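Local coordinates for putative nucleoprotein (Infectious salmon anemia virus, PDB 4EWC) that encapsidates the negative-strand viral RNA, protecting it from nucleases and forming the ribonucleoprotein that is the template for transcription and replication, at residues A[170-176]-A[212-216]. Sequence-based numbering, arbitrary orientation.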
loop_
_atom_site.group_PDB
_atom_site.type_symbol
_atom_site.label_atom_id
_atom_site.label_comp_id
_atom_site.label_asym_id
_atom_site.label_seq_id
_atom_site.Cartn_x
_atom_site.Cartn_y
_atom_site.Cartn_z
ATOM N N GLU A 170 22.372 -16.914 -23.418
ATOM C CA GLU A 170 21.578 -15.851 -24.008
ATOM C C GLU A 170 20.069 -16.121 -23.890
ATOM O O GLU A 170 19.293 -15.219 -23.556
ATOM C CB GLU A 170 21.994 -15.617 -25.465
ATOM C CG GLU A 170 23.331 -14.908 -25.566
ATOM C CD GLU A 170 23.920 -14.818 -26.975
ATOM O OE1 GLU A 170 23.655 -15.701 -27.822
ATOM O OE2 GLU A 170 24.673 -13.847 -27.217
HETATM N N MSE A 171 19.658 -17.360 -24.140
HETATM C CA MSE A 171 18.256 -17.697 -24.030
HETATM C C MSE A 171 17.758 -17.668 -22.579
HETATM O O MSE A 171 16.559 -17.650 -22.333
HETATM C CB MSE A 171 17.955 -19.037 -24.694
HETATM C CG MSE A 171 17.624 -18.906 -26.167
HETATM SE SE MSE A 171 17.583 -20.583 -27.281
HETATM C CE MSE A 171 16.437 -21.686 -26.118
ATOM N N SER A 172 18.669 -17.663 -21.614
ATOM C CA SER A 172 18.261 -17.584 -20.209
ATOM C C SER A 172 18.089 -16.122 -19.749
ATOM O O SER A 172 17.662 -15.847 -18.622
ATOM C CB SER A 172 19.242 -18.351 -19.294
ATOM O OG SER A 172 20.522 -17.757 -19.293
ATOM N N ILE A 173 18.411 -15.194 -20.639
ATOM C CA ILE A 173 18.268 -13.783 -20.334
ATOM C C ILE A 173 16.867 -13.281 -20.663
ATOM O O ILE A 173 16.392 -13.402 -21.801
ATOM C CB ILE A 173 19.312 -12.943 -21.069
ATOM C CG1 ILE A 173 20.705 -13.354 -20.606
ATOM C CG2 ILE A 173 19.082 -11.452 -20.809
ATOM C CD1 ILE A 173 21.839 -12.875 -21.507
ATOM N N TRP A 174 16.230 -12.712 -19.646
ATOM C CA TRP A 174 14.850 -12.233 -19.712
ATOM C C TRP A 174 14.491 -11.484 -20.993
ATOM O O TRP A 174 13.568 -11.875 -21.710
ATOM C CB TRP A 174 14.550 -11.358 -18.501
ATOM C CG TRP A 174 13.184 -10.892 -18.521
ATOM C CD1 TRP A 174 12.082 -11.604 -18.192
ATOM C CD2 TRP A 174 12.730 -9.597 -18.930
ATOM N NE1 TRP A 174 10.957 -10.835 -18.356
ATOM C CE2 TRP A 174 11.328 -9.596 -18.810
ATOM C CE3 TRP A 174 13.375 -8.436 -19.377
ATOM C CZ2 TRP A 174 10.553 -8.472 -19.115
ATOM C CZ3 TRP A 174 12.606 -7.342 -19.688
ATOM C CH2 TRP A 174 11.204 -7.365 -19.548
ATOM N N GLN A 175 15.244 -10.425 -21.277
ATOM C CA GLN A 175 15.041 -9.626 -22.483
ATOM C C GLN A 175 14.927 -10.489 -23.717
ATOM O O GLN A 175 14.190 -10.146 -24.641
ATOM C CB GLN A 175 16.187 -8.621 -22.703
ATOM C CG GLN A 175 16.156 -7.382 -21.841
ATOM C CD GLN A 175 16.799 -7.616 -20.495
ATOM O OE1 GLN A 175 17.061 -8.762 -20.108
ATOM N NE2 GLN A 175 17.072 -6.530 -19.773
ATOM N N ASN A 176 15.662 -11.602 -23.737
ATOM C CA ASN A 176 15.719 -12.434 -24.932
ATOM C C ASN A 176 14.450 -13.298 -25.159
ATOM O O ASN A 176 13.976 -13.445 -26.300
ATOM C CB ASN A 176 17.012 -13.243 -24.969
ATOM C CG ASN A 176 18.273 -12.357 -25.087
ATOM O OD1 ASN A 176 18.281 -11.347 -25.780
ATOM N ND2 ASN A 176 19.341 -12.755 -24.399
ATOM N N VAL A 212 17.603 -7.544 -31.980
ATOM C CA VAL A 212 18.494 -7.030 -30.946
ATOM C C VAL A 212 18.568 -7.999 -29.749
ATOM O O VAL A 212 17.555 -8.277 -29.096
ATOM C CB VAL A 212 18.071 -5.604 -30.521
ATOM C CG1 VAL A 212 18.577 -5.286 -29.140
ATOM C CG2 VAL A 212 18.539 -4.572 -31.543
ATOM N N VAL A 213 19.774 -8.506 -29.478
ATOM C CA VAL A 213 19.997 -9.529 -28.454
ATOM C C VAL A 213 20.967 -9.066 -27.366
ATOM O O VAL A 213 21.983 -8.449 -27.660
ATOM C CB VAL A 213 20.583 -10.825 -29.099
ATOM C CG1 VAL A 213 21.079 -11.802 -28.038
ATOM C CG2 VAL A 213 19.558 -11.484 -30.008
ATOM N N THR A 214 20.663 -9.379 -26.112
ATOM C CA THR A 214 21.585 -9.097 -25.016
ATOM C C THR A 214 22.632 -10.207 -24.883
ATOM O O THR A 214 22.269 -11.382 -24.853
ATOM C CB THR A 214 20.830 -8.895 -23.689
ATOM O OG1 THR A 214 20.088 -7.666 -23.760
ATOM C CG2 THR A 214 21.809 -8.839 -22.524
ATOM N N ALA A 215 23.915 -9.840 -24.798
ATOM C CA ALA A 215 25.018 -10.811 -24.881
ATOM C C ALA A 215 25.725 -11.060 -23.555
ATOM O O ALA A 215 25.351 -11.948 -22.789
ATOM C CB ALA A 215 26.035 -10.378 -25.946
ATOM N N ASN A 216 26.797 -10.301 -23.335
ATOM C CA ASN A 216 27.555 -10.299 -22.075
ATOM C C ASN A 216 27.423 -8.912 -21.459
ATOM O O ASN A 216 28.411 -8.292 -21.095
ATOM C CB ASN A 216 29.033 -10.587 -22.326
#
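Glu170 reaches across the chain where strand 209-214 ends, its side chain extended beyond CG. Its CG lies 3.8 Å from Thr214 O, and its carboxylate OE2 comes within 3.8 Å of Ala215 CA, while the other oxygen, OE1, takes a hydrogen bond from the backbone N of Ser167. Ile173, the N-cap residue of helix 174-188, donates its backbone N to Glu170 O, points toward the strand and crosses the Thr214 side chain at about a right angle. Its CD1 reaches Thr214 O at 3.7 Å, and the methyls Ile173 CG2 and Thr214 CG2 meet at 4.1 Å. Gln175 adds little more than its CB, near Thr214 OG1; its amide nitrogen bonds to Gly431 O. Asn176 supplies the polar link. With CG anti to its carbonyl carbon (chi1 -64°), its amide meets the Thr214 backbone in its own plane: OD1 accepts from Thr214 N at 3.1 Å through an in-plane lone pair, and ND2 donates to Thr214 O at 3.3 Å. A second ND2 bond, to Glu170 O at 2.6 Å and on the opposite face of that carbonyl from Ile173 N, ties the amide back to the turn at 170-173. Val213 CG1 rests 3.6 Å from Asn176 OD1. On its other edge the strand pairs with strand 219-224, completing an antiparallel hairpin. Three hydrogen bonds thus fix the rotation of one buried amide, which satisfies both backbone polar groups of Thr214 and joins the hairpin to the turn that leads into helix 174-188.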